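Local coordinates for protein putative alpha-galactosidase/melibiase (Bacteroides fragilis, PDB 4OGZ) that is a family 27 glycosyl hydrolase that probably removes terminal, non-reducing alpha-D-galactose residues from alpha-D-galactosides, at residues 340-343 with 344-347; 362-365 with 366-369; 369-372 with 373-377; 460-463 with 464-468. All coordinates share one frame; numbering follows the deposited sequence. Where two conformers were deposited one is given.

In the fold
Contacts 1, 2 and 3 lie in the putative catalytic domain, a TIM beta/alpha-barrel, whereas contact 4 belongs to the C-terminal beta sandwich. Contacts 2 and 3 share Asp369, with centres 9 Å apart: the loop of contact 2 runs into the short helix of contact 3. That helix packs beside the start of helix 341-353, contact 1, at 11 Å between centres, with Ile374 against Tyr344 and Gln345. On to the sandwich, contact 1 meets contact 4 at 10 Å between centres, where Ser346 OG probably hydrogen-bonds Gly465 O at 2.6 Å. Contacts 2 and 4 are the ends of this series, 25 Å apart between centres.

Contact 1 of 4, residues 340-343 with 344-347; sequences TNEQ and YQSH
With chi1 at -74°, Tyr344 carries CG beside its own backbone N, which swings the ring back toward the start of the helix, where CD2 comes 3.3 Å from Thr340 O. Asn341 OD1 approaches the ring edge near its plane, but at 4.2 Å from CD2 this is loose packing, and the amide is turned 58° from the ring.

The other decisive torsion is chi1 of Gln343, -73°, which also lays CG beside the backbone N; the rest of the chain extends, bringing OE1 to 2.9 Å from Thr340 N. That donor sits above the plane of the amide carbonyl. In return, Gln343 N donates to Thr340 OG1 at 2.9 Å. The reciprocal pair is a capping box at the N-cap of helix 341-353. Four i to i+4 bonds then carry the helix on, from Tyr344 N to Thr340 O (2.9 Å) through His347 N to Gln343 O (2.8 Å).

On another side, a water bridges Glu342 OE2 and Ser346 OG (2.8 Å to the latter), although competing acceptors make its proton arrangement uncertain. Ser346 OG is also hydrogen-bonded to Gly465 O of the beta sandwich, while Tyr344 OH is held by Asp281.

Chemically, the box satisfies a first-turn N-H together with the N-H of the capping residue itself. A carboxylate on Glu342, in the first turn, would probably interact favourably with the positive end of the helix dipole.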
ATOM      1  N   THR A 340      -4.109 -16.011 -14.218  1.00 43.17           N
ATOM      2  CA  THR A 340      -2.866 -16.814 -14.238  1.00 37.16           C
ATOM      3  C   THR A 340      -1.842 -16.227 -13.258  1.00 35.94           C
ATOM      4  O   THR A 340      -1.981 -15.075 -12.825  1.00 29.22           O
ATOM      5  CB  THR A 340      -2.213 -16.873 -15.636  1.00 34.14           C
ATOM      6  OG1 THR A 340      -1.642 -15.591 -15.977  1.00 33.44           O
ATOM      7  CG2 THR A 340      -3.222 -17.221 -16.669  1.00 32.68           C
ATOM      8  N   ASN A 341      -0.801 -16.982 -12.923  1.00 36.33           N
ATOM      9  CA  ASN A 341       0.262 -16.439 -12.066  1.00 38.40           C
ATOM     10  C   ASN A 341       1.075 -15.386 -12.794  1.00 34.06           C
ATOM     11  O   ASN A 341       1.579 -14.437 -12.193  1.00 24.97           O
ATOM     12  CB  ASN A 341       1.191 -17.529 -11.552  1.00 42.05           C
ATOM     13  CG  ASN A 341       0.591 -18.274 -10.386  1.00 53.29           C
ATOM     14  OD1 ASN A 341       0.287 -17.685  -9.338  1.00 57.41           O
ATOM     15  ND2 ASN A 341       0.403 -19.575 -10.559  1.00 55.76           N
ATOM     16  N   GLU A 342       1.180 -15.560 -14.095  1.00 29.99           N
ATOM     17  CA  GLU A 342       1.785 -14.567 -14.938  1.00 27.35           C
ATOM     18  C   GLU A 342       1.063 -13.223 -14.771  1.00 23.98           C
ATOM     19  O   GLU A 342       1.677 -12.167 -14.568  1.00 22.70           O
ATOM     20  CB  GLU A 342       1.701 -15.064 -16.379  1.00 32.97           C
ATOM     21  CG  GLU A 342       2.745 -14.519 -17.312  1.00 39.10           C
ATOM     22  CD  GLU A 342       4.140 -14.877 -16.877  1.00 42.42           C
ATOM     23  OE1 GLU A 342       4.602 -15.986 -17.214  1.00 48.59           O
ATOM     24  OE2 GLU A 342       4.769 -14.029 -16.213  1.00 34.06           O
ATOM     25  N   GLN A 343      -0.251 -13.276 -14.881  1.00 23.65           N
ATOM     26  CA  GLN A 343      -1.109 -12.110 -14.758  1.00 23.88           C
ATOM     27  C   GLN A 343      -1.073 -11.518 -13.364  1.00 22.62           C
ATOM     28  O   GLN A 343      -0.928 -10.282 -13.231  1.00 17.03           O
ATOM     29  CB  GLN A 343      -2.536 -12.467 -15.150  1.00 26.52           C
ATOM     30  CG  GLN A 343      -2.707 -12.670 -16.652  1.00 29.12           C
ATOM     31  CD  GLN A 343      -4.020 -13.360 -17.019  1.00 33.05           C
ATOM     32  OE1 GLN A 343      -4.730 -13.883 -16.163  1.00 35.11           O
ATOM     33  NE2 GLN A 343      -4.362 -13.318 -18.278  1.00 33.59           N
ATOM     34  N   TYR A 344      -1.082 -12.355 -12.328  1.00 20.44           N
ATOM     35  CA  TYR A 344      -0.909 -11.822 -10.955  1.00 22.07           C
ATOM     36  C   TYR A 344       0.435 -11.068 -10.767  1.00 20.79           C
ATOM     37  O   TYR A 344       0.521 -10.018 -10.112  1.00 18.60           O
ATOM     38  CB  TYR A 344      -1.031 -12.934  -9.892  1.00 23.94           C
ATOM     39  CG  TYR A 344      -2.443 -13.425  -9.637  1.00 27.10           C
ATOM     40  CD1 TYR A 344      -3.485 -12.523  -9.415  1.00 27.78           C
ATOM     41  CD2 TYR A 344      -2.744 -14.797  -9.616  1.00 30.51           C
ATOM     42  CE1 TYR A 344      -4.777 -12.954  -9.176  1.00 26.69           C
ATOM     43  CE2 TYR A 344      -4.041 -15.241  -9.383  1.00 30.78           C
ATOM     44  CZ  TYR A 344      -5.046 -14.305  -9.160  1.00 31.22           C
ATOM     45  OH  TYR A 344      -6.345 -14.679  -8.926  1.00 30.89           O
ATOM     46  N   GLN A 345       1.494 -11.621 -11.339  1.00 20.98           N
ATOM     47  CA  GLN A 345       2.798 -11.008 -11.215  1.00 23.38           C
ATOM     48  C   GLN A 345       2.875  -9.683 -11.956  1.00 18.92           C
ATOM     49  O   GLN A 345       3.443  -8.731 -11.437  1.00 18.55           O
ATOM     50  CB  GLN A 345       3.862 -11.959 -11.736  1.00 26.57           C
ATOM     51  CG  GLN A 345       5.218 -11.280 -11.793  1.00 26.85           C
ATOM     52  CD  GLN A 345       6.339 -12.236 -11.532  1.00 39.76           C
ATOM     53  OE1 GLN A 345       6.879 -12.283 -10.421  1.00 40.64           O
ATOM     54  NE2 GLN A 345       6.716 -13.013 -12.563  1.00 35.17           N
ATOM     55  N   SER A 346       2.291  -9.640 -13.159  1.00 19.86           N
ATOM     56  CA  SER A 346       2.151  -8.400 -13.933  1.00 18.93           C
ATOM     57  C   SER A 346       1.325  -7.382 -13.138  1.00 18.05           C
ATOM     58  O   SER A 346       1.685  -6.220 -13.015  1.00 16.43           O
ATOM     59  CB  SER A 346       1.523  -8.674 -15.297  1.00 18.26           C
ATOM     60  OG  SER A 346       2.410  -9.435 -16.106  1.00 18.06           O
ATOM     61  N   HIS A 347       0.267  -7.842 -12.503  1.00 16.13           N
ATOM     62  CA  HIS A 347      -0.519  -6.978 -11.597  1.00 17.41           C
ATOM     63  C   HIS A 347       0.324  -6.345 -10.462  1.00 16.88           C
ATOM     64  O   HIS A 347       0.344  -5.114 -10.290  1.00 17.03           O
ATOM     65  CB  HIS A 347      -1.699  -7.827 -11.109  1.00 19.67           C
ATOM     66  CG  HIS A 347      -2.466  -7.263  -9.961  1.00 18.91           C
ATOM     67  ND1 HIS A 347      -2.807  -5.933  -9.866  1.00 18.91           N
ATOM     68  CD2 HIS A 347      -3.041  -7.876  -8.909  1.00 19.35           C
ATOM     69  CE1 HIS A 347      -3.530  -5.751  -8.780  1.00 20.68           C
ATOM     70  NE2 HIS A 347      -3.677  -6.914  -8.178  1.00 21.34           N
TER
HETATM   71  O   HOH W   1       4.602 -11.124 -15.481  1.00 18.03           O

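Contact 2 of 4, residues 362-365 with 366-369; sequences NDVR and QMND
Asn362 and the selenomethionine Met367 cross at about a right angle, the amide nitrogen ND2 lying 3.5 Å from SE. Asn362 reaches it with chi1 at 60°, which puts CG between the backbone N and the carbonyl carbon. ND2 is also 3.6 Å from Met367 CG, so the amide end rests on the CG-SE part of the selenoether chain. Met367 runs straight through chi2 and then bends at chi3 (-67°). The bend turns CE back onto the preceding turn, 3.5 Å from Val364 O and 4.1 Å from Val364 CB, the latter an apolar contact.

The backbone between these side chains forms a type I beta turn from Asp363 to Gln366. Its closing bond, Gln366 N to Asp363 O, is weak at 3.4 Å, and the Asp363 side chain reinforces the same bend. Asp363 OD1 takes the N-H of Arg365 from above the carboxylate plane, an Asx turn. The same oxygen accepts Arg365 NE on its syn lone pair at 2.8 Å, while NH2 reaches OD2, also at 2.8 Å. This side-on, two-nitrogen salt bridge fixes the guanidinium with the carboxylate at its edge; a bend at chi3 of Arg365 folds the chain round to make it.

Arg365 NH1 goes on to Gln121 of helix 116-128, whose Thr122 and Met126 also receive Val364, while Asp363 and Arg365 touch Phe110 of helix 107-110. The loop thus leaves strand 358-360 of the barrel, turns against these helices, and enters helix 369-375, where Met367 packs on Leu372 and Leu375 and Asn368 provides the N-cap.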
ATOM      1  N   ASN A 362      -5.694 -10.965  -0.430  1.00 20.19           N
ATOM      2  CA  ASN A 362      -5.769 -12.404  -0.206  1.00 21.75           C
ATOM      3  C   ASN A 362      -5.708 -12.734   1.267  1.00 20.99           C
ATOM      4  O   ASN A 362      -5.508 -11.853   2.096  1.00 21.09           O
ATOM      5  CB  ASN A 362      -4.621 -13.117  -0.941  1.00 20.94           C
ATOM      6  CG  ASN A 362      -3.236 -12.652  -0.465  1.00 22.56           C
ATOM      7  OD1 ASN A 362      -2.952 -11.460  -0.401  1.00 23.37           O
ATOM      8  ND2 ASN A 362      -2.368 -13.611  -0.153  1.00 23.21           N
ATOM      9  N   ASP A 363      -5.855 -14.006   1.582  1.00 22.63           N
ATOM     10  CA  ASP A 363      -5.649 -14.505   2.948  1.00 23.14           C
ATOM     11  C   ASP A 363      -4.181 -14.768   3.173  1.00 20.65           C
ATOM     12  O   ASP A 363      -3.685 -15.804   2.799  1.00 19.02           O
ATOM     13  CB  ASP A 363      -6.460 -15.797   3.197  1.00 21.11           C
ATOM     14  CG  ASP A 363      -6.452 -16.238   4.668  1.00 23.30           C
ATOM     15  OD1 ASP A 363      -5.786 -15.614   5.514  1.00 22.73           O
ATOM     16  OD2 ASP A 363      -7.176 -17.208   5.002  1.00 25.52           O
ATOM     17  N   VAL A 364      -3.494 -13.822   3.812  1.00 20.34           N
ATOM     18  CA  VAL A 364      -2.067 -13.944   4.047  1.00 20.31           C
ATOM     19  C   VAL A 364      -1.712 -14.986   5.139  1.00 23.19           C
ATOM     20  O   VAL A 364      -0.551 -15.306   5.313  1.00 28.56           O
ATOM     21  CB  VAL A 364      -1.404 -12.551   4.368  1.00 18.75           C
ATOM     22  CG1 VAL A 364      -1.603 -11.588   3.222  1.00 18.00           C
ATOM     23  CG2 VAL A 364      -1.955 -11.930   5.633  1.00 21.67           C
ATOM     24  N   ARG A 365      -2.696 -15.539   5.843  1.00 25.40           N
ATOM     25  CA  ARG A 365      -2.416 -16.614   6.811  1.00 23.79           C
ATOM     26  C   ARG A 365      -1.936 -17.896   6.137  1.00 25.65           C
ATOM     27  O   ARG A 365      -1.341 -18.733   6.763  1.00 25.65           O
ATOM     28  CB  ARG A 365      -3.638 -16.900   7.673  1.00 23.03           C
ATOM     29  CG  ARG A 365      -4.060 -15.726   8.552  1.00 23.22           C
ATOM     30  CD  ARG A 365      -5.436 -15.909   9.168  1.00 25.55           C
ATOM     31  NE  ARG A 365      -6.404 -16.363   8.186  1.00 27.49           N
ATOM     32  CZ  ARG A 365      -7.623 -16.791   8.477  1.00 29.34           C
ATOM     33  NH1 ARG A 365      -8.062 -16.811   9.729  1.00 33.26           N
ATOM     34  NH2 ARG A 365      -8.421 -17.193   7.502  1.00 30.45           N
ATOM     35  N   GLN A 366      -2.194 -18.049   4.855  1.00 28.67           N
ATOM     36  CA  GLN A 366      -1.787 -19.248   4.157  1.00 32.15           C
ATOM     37  C   GLN A 366      -1.635 -18.945   2.697  1.00 31.82           C
ATOM     38  O   GLN A 366      -2.597 -18.546   2.042  1.00 53.33           O
ATOM     39  CB  GLN A 366      -2.844 -20.319   4.355  1.00 45.59           C
ATOM     40  CG  GLN A 366      -2.836 -21.458   3.338  1.00 66.31           C
ATOM     41  CD  GLN A 366      -3.629 -22.656   3.833  1.00 77.00           C
ATOM     42  OE1 GLN A 366      -4.855 -22.629   3.798  1.00 78.37           O
ATOM     43  NE2 GLN A 366      -2.941 -23.693   4.329  1.00 79.31           N
HETATM   44  N   MSE A 367      -0.421 -19.098   2.192  1.00 27.67           N
HETATM   45  CA  MSE A 367      -0.095 -18.722   0.825  1.00 25.04           C
HETATM   46  C   MSE A 367       0.698 -19.777   0.147  1.00 26.08           C
HETATM   47  O   MSE A 367       1.541 -20.420   0.756  1.00 25.13           O
HETATM   48  CB  MSE A 367       0.742 -17.435   0.920  1.00 23.17           C
HETATM   49  CG  MSE A 367      -0.180 -16.239   0.966  1.00 22.19           C
HETATM   50 SE   MSE A 367       0.835 -14.560   0.950  0.75 23.30          SE
HETATM   51  CE  MSE A 367       1.686 -14.763   2.709  1.00 22.61           C
ATOM     52  N   ASN A 368       0.474 -19.970  -1.142  1.00 29.52           N
ATOM     53  CA  ASN A 368       1.339 -20.901  -1.873  1.00 33.68           C
ATOM     54  C   ASN A 368       2.625 -20.187  -2.302  1.00 33.43           C
ATOM     55  O   ASN A 368       2.698 -18.961  -2.264  1.00 29.63           O
ATOM     56  CB  ASN A 368       0.605 -21.564  -3.046  1.00 35.06           C
ATOM     57  CG  ASN A 368       0.080 -20.572  -4.067  1.00 36.10           C
ATOM     58  OD1 ASN A 368       0.727 -19.586  -4.372  1.00 32.20           O
ATOM     59  ND2 ASN A 368      -1.099 -20.855  -4.624  1.00 31.18           N
ATOM     60  N   ASP A 369       3.630 -20.967  -2.675  1.00 34.27           N
ATOM     61  CA  ASP A 369       4.939 -20.426  -3.030  1.00 36.70           C
ATOM     62  C   ASP A 369       4.870 -19.438  -4.174  1.00 31.52           C
ATOM     63  O   ASP A 369       5.610 -18.456  -4.171  1.00 28.22           O
ATOM     64  CB  ASP A 369       5.899 -21.552  -3.443  1.00 44.82           C
ATOM     65  CG  ASP A 369       6.142 -22.558  -2.331  1.00 46.86           C
ATOM     66  OD1 ASP A 369       5.929 -22.229  -1.137  1.00 51.63           O
ATOM     67  OD2 ASP A 369       6.562 -23.681  -2.662  1.00 44.30           O
TER

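Contact 3 of 4, residues 369-372 with 373-377; sequences DSTL and QILLN
Thr371 and Leu375 meet through both backbone and side chain, and Leu372 repeats the pattern with Leu376 one residue later. Among the backbone bonds, Gln373 N donates to Asp369 O at 2.7 Å, and Leu375 N approaches Thr371 O nearly along the C=O axis at 2.9 Å. Leu376 N closes the series on Leu372 O. Ile374 is the irregular member: its link to Ser370 O is weak at 3.4 Å, and its N also donates to Thr371 O at 3.0 Å, so one N-H is shared between two acceptors in a three-centred arrangement. Since this donor stands 65° out of the Thr371 carbonyl plane, Thr371 O serves two N-H groups from clearly different directions. The sharing is consistent with a locally irregular last turn, and Asn377 N to Ile374 O is a further i to i+3 bond just after the last helical residue.

The apolar contacts run alongside. Thr371, with chi1 at -63°, holds CG2 anti to its backbone N, and this methyl lies 3.9 Å from Leu375 CD1, the two side chains pointing the same way. Leu372 CD2 and Leu376 CD1 pair similarly at 3.8 Å. Ile374 instead folds its CG1 branch back over its weak acceptor, CG1 standing 3.5 Å from Ser370 O.

In the fold, helix 369-375 packs on helix 341-353 through Ile374, which touches Tyr344, Gln345 and Phe348. Elsewhere in the barrel domain, Leu375 lies on Val323, and Leu376, just past the helix end, reaches Met131 and Leu134. Beyond the turn, Asn377 OD1 caps helix 378-384 at Leu380 N.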
ATOM      1  N   ASP A 369       3.630 -20.967  -2.675  1.00 34.27           N
ATOM      2  CA  ASP A 369       4.939 -20.426  -3.030  1.00 36.70           C
ATOM      3  C   ASP A 369       4.870 -19.438  -4.174  1.00 31.52           C
ATOM      4  O   ASP A 369       5.610 -18.456  -4.171  1.00 28.22           O
ATOM      5  CB  ASP A 369       5.899 -21.552  -3.443  1.00 44.82           C
ATOM      6  CG  ASP A 369       6.142 -22.558  -2.331  1.00 46.86           C
ATOM      7  OD1 ASP A 369       5.929 -22.229  -1.137  1.00 51.63           O
ATOM      8  OD2 ASP A 369       6.562 -23.681  -2.662  1.00 44.30           O
ATOM      9  N   SER A 370       4.018 -19.723  -5.162  1.00 31.29           N
ATOM     10  CA  SER A 370       3.836 -18.856  -6.322  1.00 31.28           C
ATOM     11  C   SER A 370       3.325 -17.479  -5.886  1.00 31.90           C
ATOM     12  O   SER A 370       3.827 -16.467  -6.365  1.00 25.47           O
ATOM     13  CB  SER A 370       2.937 -19.510  -7.367  1.00 39.54           C
ATOM     14  OG  SER A 370       1.689 -19.826  -6.822  1.00 47.81           O
ATOM     15  N   THR A 371       2.392 -17.430  -4.940  1.00 27.36           N
ATOM     16  CA  THR A 371       1.942 -16.151  -4.381  1.00 27.22           C
ATOM     17  C   THR A 371       3.046 -15.447  -3.579  1.00 23.29           C
ATOM     18  O   THR A 371       3.278 -14.232  -3.723  1.00 20.60           O
ATOM     19  CB  THR A 371       0.734 -16.353  -3.464  1.00 29.13           C
ATOM     20  OG1 THR A 371      -0.364 -16.866  -4.227  1.00 32.49           O
ATOM     21  CG2 THR A 371       0.327 -15.039  -2.799  1.00 31.49           C
ATOM     22  N   LEU A 372       3.716 -16.210  -2.720  1.00 23.09           N
ATOM     23  CA  LEU A 372       4.848 -15.678  -1.945  1.00 26.66           C
ATOM     24  C   LEU A 372       5.964 -15.135  -2.831  1.00 23.17           C
ATOM     25  O   LEU A 372       6.608 -14.139  -2.518  1.00 23.82           O
ATOM     26  CB  LEU A 372       5.422 -16.770  -1.055  1.00 27.47           C
ATOM     27  CG  LEU A 372       4.629 -17.195   0.175  1.00 27.57           C
ATOM     28  CD1 LEU A 372       5.228 -18.495   0.721  1.00 28.52           C
ATOM     29  CD2 LEU A 372       4.608 -16.087   1.222  1.00 28.42           C
ATOM     30  N   GLN A 373       6.185 -15.808  -3.940  1.00 24.00           N
ATOM     31  CA  GLN A 373       7.179 -15.412  -4.906  1.00 26.21           C
ATOM     32  C   GLN A 373       6.872 -14.038  -5.466  1.00 26.68           C
ATOM     33  O   GLN A 373       7.765 -13.384  -5.965  1.00 20.92           O
ATOM     34  CB  GLN A 373       7.211 -16.375  -6.080  1.00 29.07           C
ATOM     35  CG  GLN A 373       8.303 -16.137  -7.108  1.00 39.36           C
ATOM     36  CD  GLN A 373       9.694 -16.496  -6.609  1.00 49.35           C
ATOM     37  OE1 GLN A 373       9.857 -17.176  -5.593  1.00 50.70           O
ATOM     38  NE2 GLN A 373      10.712 -16.048  -7.337  1.00 55.63           N
ATOM     39  N   ILE A 374       5.599 -13.669  -5.523  1.00 26.07           N
ATOM     40  CA  ILE A 374       5.226 -12.363  -6.059  1.00 24.14           C
ATOM     41  C   ILE A 374       5.265 -11.308  -4.944  1.00 24.02           C
ATOM     42  O   ILE A 374       5.989 -10.318  -5.043  1.00 15.53           O
ATOM     43  CB  ILE A 374       3.834 -12.416  -6.699  1.00 25.33           C
ATOM     44  CG1 ILE A 374       3.867 -13.345  -7.941  1.00 24.28           C
ATOM     45  CG2 ILE A 374       3.371 -11.018  -7.053  1.00 24.80           C
ATOM     46  CD1 ILE A 374       2.506 -13.800  -8.425  1.00 24.31           C
ATOM     47  N   LEU A 375       4.517 -11.560  -3.872  1.00 21.54           N
ATOM     48  CA  LEU A 375       4.330 -10.562  -2.807  1.00 21.35           C
ATOM     49  C   LEU A 375       5.583 -10.287  -1.966  1.00 21.45           C
ATOM     50  O   LEU A 375       5.636  -9.294  -1.260  1.00 20.96           O
ATOM     51  CB  LEU A 375       3.217 -11.022  -1.869  1.00 22.60           C
ATOM     52  CG  LEU A 375       1.822 -11.083  -2.469  1.00 24.61           C
ATOM     53  CD1 LEU A 375       0.847 -11.486  -1.377  1.00 23.52           C
ATOM     54  CD2 LEU A 375       1.379  -9.768  -3.083  1.00 25.51           C
ATOM     55  N   LEU A 376       6.542 -11.213  -1.977  1.00 19.27           N
ATOM     56  CA  LEU A 376       7.778 -11.016  -1.264  1.00 20.92           C
ATOM     57  C   LEU A 376       8.925 -10.630  -2.212  1.00 19.74           C
ATOM     58  O   LEU A 376      10.064 -10.842  -1.869  1.00 22.22           O
ATOM     59  CB  LEU A 376       8.138 -12.271  -0.429  1.00 23.11           C
ATOM     60  CG  LEU A 376       7.127 -12.717   0.654  1.00 26.50           C
ATOM     61  CD1 LEU A 376       7.705 -13.906   1.406  1.00 32.02           C
ATOM     62  CD2 LEU A 376       6.756 -11.635   1.651  1.00 27.87           C
ATOM     63  N   ASN A 377       8.641 -10.077  -3.389  1.00 17.01           N
ATOM     64  CA  ASN A 377       9.703  -9.685  -4.294  1.00 15.98           C
ATOM     65  C   ASN A 377      10.240  -8.354  -3.797  1.00 16.96           C
ATOM     66  O   ASN A 377       9.619  -7.323  -4.014  1.00 14.29           O
ATOM     67  CB  ASN A 377       9.247  -9.547  -5.745  1.00 15.77           C
ATOM     68  CG  ASN A 377      10.406  -9.264  -6.694  1.00 16.70           C
ATOM     69  OD1 ASN A 377      11.244  -8.371  -6.428  1.00 21.76           O
ATOM     70  ND2 ASN A 377      10.436  -9.944  -7.829  1.00 16.76           N
TER

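Contact 4 of 4, residues 460-463 with 464-468; sequences VKLA and PGECK
Glu466 reaches back across the turn to the end of strand 458-462: OE1 accepts the N-H of Ala463 at 2.8 Å, with a nearly straight N-H...O angle of 169° and the anti lone pair of the oxygen. The other oxygen, OE2, forms a salt bridge with Lys468 NZ at 2.9 Å, the ammonium lying above the carboxylate plane. NZ also donates to Lys461 O at 3.1 Å.

The aliphatic part of Lys468 slides past the strand side chains, running in the opposite direction to both. Leu462 CD2 lies 3.7 Å from Lys468 CG, and Val460 CG1 is 3.8 Å from CD. All these Lys468 side-chain contacts, polar and apolar, belong to one of two deposited conformers and may differ in the other.

These groups are placed first by their own torsions. Glu466 is extended throughout, with CG anti to the backbone N (chi1 -177°), giving it the length to reach Ala463, whereas Lys468 bends at chi4 to deliver its ammonium. Behind them stands a type II beta turn from Ala463 to Glu466, closed by Glu466 N to Ala463 O at 2.9 Å. Gly465 occupies its third position with the positive phi, 77°, that favours glycine there.

The turn joins two sheets of the C-terminal sandwich. Strand 458-462 pairs with 425-429, Val460 bonding Val427 and Leu462 bonding Val425, while strand 467-472 runs beside 413-419, Lys468 bonding Cys417. Toward the barrel domain, Cys467 packs on Ser346 and Leu350, so the turn sits against helix 341-353.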
ATOM      1  N   VAL A 460      12.757  -7.840 -26.276  1.00 28.05           N
ATOM      2  CA  VAL A 460      12.200  -8.495 -25.108  1.00 30.46           C
ATOM      3  C   VAL A 460      11.096  -9.421 -25.600  1.00 29.72           C
ATOM      4  O   VAL A 460      10.237  -8.992 -26.367  1.00 30.41           O
ATOM      5  CB  VAL A 460      11.633  -7.467 -24.109  1.00 28.78           C
ATOM      6  CG1 VAL A 460      10.935  -8.171 -22.956  1.00 27.56           C
ATOM      7  CG2 VAL A 460      12.736  -6.545 -23.582  1.00 26.99           C
ATOM      8  N   LYS A 461      11.124 -10.686 -25.189  1.00 29.37           N
ATOM      9  CA  LYS A 461      10.085 -11.620 -25.587  1.00 30.41           C
ATOM     10  C   LYS A 461       9.175 -11.854 -24.407  1.00 29.71           C
ATOM     11  O   LYS A 461       9.630 -12.256 -23.323  1.00 33.66           O
ATOM     12  CB  LYS A 461      10.700 -12.929 -26.056  1.00 37.54           C
ATOM     13  CG  LYS A 461      11.304 -12.825 -27.439  1.00 41.84           C
ATOM     14  CD  LYS A 461      12.559 -13.662 -27.575  1.00 44.70           C
ATOM     15  CE  LYS A 461      13.133 -13.512 -28.971  1.00 55.28           C
ATOM     16  NZ  LYS A 461      14.576 -13.877 -29.014  1.00 59.66           N
ATOM     17  N   LEU A 462       7.886 -11.599 -24.606  1.00 25.06           N
ATOM     18  CA  LEU A 462       6.940 -11.699 -23.527  1.00 24.74           C
ATOM     19  C   LEU A 462       5.960 -12.788 -23.836  1.00 25.79           C
ATOM     20  O   LEU A 462       5.362 -12.794 -24.906  1.00 27.52           O
ATOM     21  CB  LEU A 462       6.201 -10.362 -23.328  1.00 24.87           C
ATOM     22  CG  LEU A 462       7.068  -9.157 -22.978  1.00 24.02           C
ATOM     23  CD1 LEU A 462       6.202  -7.911 -22.877  1.00 24.61           C
ATOM     24  CD2 LEU A 462       7.813  -9.390 -21.673  1.00 24.94           C
ATOM     25  N   ALA A 463       5.772 -13.707 -22.887  1.00 27.94           N
ATOM     26  CA  ALA A 463       4.678 -14.649 -22.974  1.00 29.01           C
ATOM     27  C   ALA A 463       3.349 -13.921 -22.699  1.00 28.11           C
ATOM     28  O   ALA A 463       3.327 -12.813 -22.155  1.00 29.31           O
ATOM     29  CB  ALA A 463       4.899 -15.811 -22.000  1.00 31.51           C
ATOM     30  N   PRO A 464       2.230 -14.535 -23.073  1.00 28.03           N
ATOM     31  CA  PRO A 464       0.942 -13.958 -22.765  1.00 27.75           C
ATOM     32  C   PRO A 464       0.851 -13.473 -21.326  1.00 26.08           C
ATOM     33  O   PRO A 464       1.155 -14.231 -20.413  1.00 28.53           O
ATOM     34  CB  PRO A 464      -0.017 -15.134 -22.979  1.00 28.66           C
ATOM     35  CG  PRO A 464       0.631 -15.896 -24.062  1.00 33.74           C
ATOM     36  CD  PRO A 464       2.099 -15.831 -23.760  1.00 32.01           C
ATOM     37  N   GLY A 465       0.460 -12.215 -21.132  1.00 23.63           N
ATOM     38  CA  GLY A 465       0.187 -11.709 -19.803  1.00 23.35           C
ATOM     39  C   GLY A 465       1.423 -11.393 -18.981  1.00 23.74           C
ATOM     40  O   GLY A 465       1.289 -10.979 -17.802  1.00 23.82           O
ATOM     41  N   GLU A 466       2.610 -11.546 -19.592  1.00 22.31           N
ATOM     42  CA  GLU A 466       3.858 -11.455 -18.866  1.00 21.31           C
ATOM     43  C   GLU A 466       4.291  -9.989 -18.807  1.00 21.98           C
ATOM     44  O   GLU A 466       4.072  -9.205 -19.742  1.00 19.53           O
ATOM     45  CB  GLU A 466       4.966 -12.294 -19.508  1.00 22.67           C
ATOM     46  CG  GLU A 466       6.285 -12.277 -18.728  1.00 23.35           C
ATOM     47  CD  GLU A 466       7.417 -13.088 -19.354  1.00 27.31           C
ATOM     48  OE1 GLU A 466       7.277 -13.651 -20.474  1.00 28.35           O
ATOM     49  OE2 GLU A 466       8.479 -13.142 -18.715  1.00 29.68           O
ATOM     50  N   CYS A 467       4.881  -9.631 -17.683  1.00 22.17           N
ATOM     51  CA  CYS A 467       5.538  -8.367 -17.553  1.00 22.51           C
ATOM     52  C   CYS A 467       6.980  -8.674 -17.253  1.00 24.65           C
ATOM     53  O   CYS A 467       7.252  -9.570 -16.487  1.00 24.49           O
ATOM     54  CB  CYS A 467       4.918  -7.551 -16.423  1.00 23.84           C
ATOM     55  SG  CYS A 467       5.560  -5.848 -16.349  1.00 29.59           S
ATOM     56  N   LYS A 468       7.916  -7.960 -17.875  1.00 22.04           N
ATOM     57  CA  LYS A 468       9.295  -8.013 -17.456  0.50 21.79           C
ATOM     58  C   LYS A 468       9.657  -6.630 -16.918  1.00 22.35           C
ATOM     59  O   LYS A 468       9.215  -5.600 -17.470  1.00 22.35           O
ATOM     60  CB  LYS A 468      10.207  -8.444 -18.611  0.50 24.21           C
ATOM     61  CG  LYS A 468      10.184  -9.948 -18.868  0.50 26.20           C
ATOM     62  CD  LYS A 468      11.204 -10.382 -19.923  0.50 27.96           C
ATOM     63  CE  LYS A 468      11.662 -11.826 -19.790  0.50 29.65           C
ATOM     64  NZ  LYS A 468      10.744 -12.751 -20.509  0.50 29.18           N
TER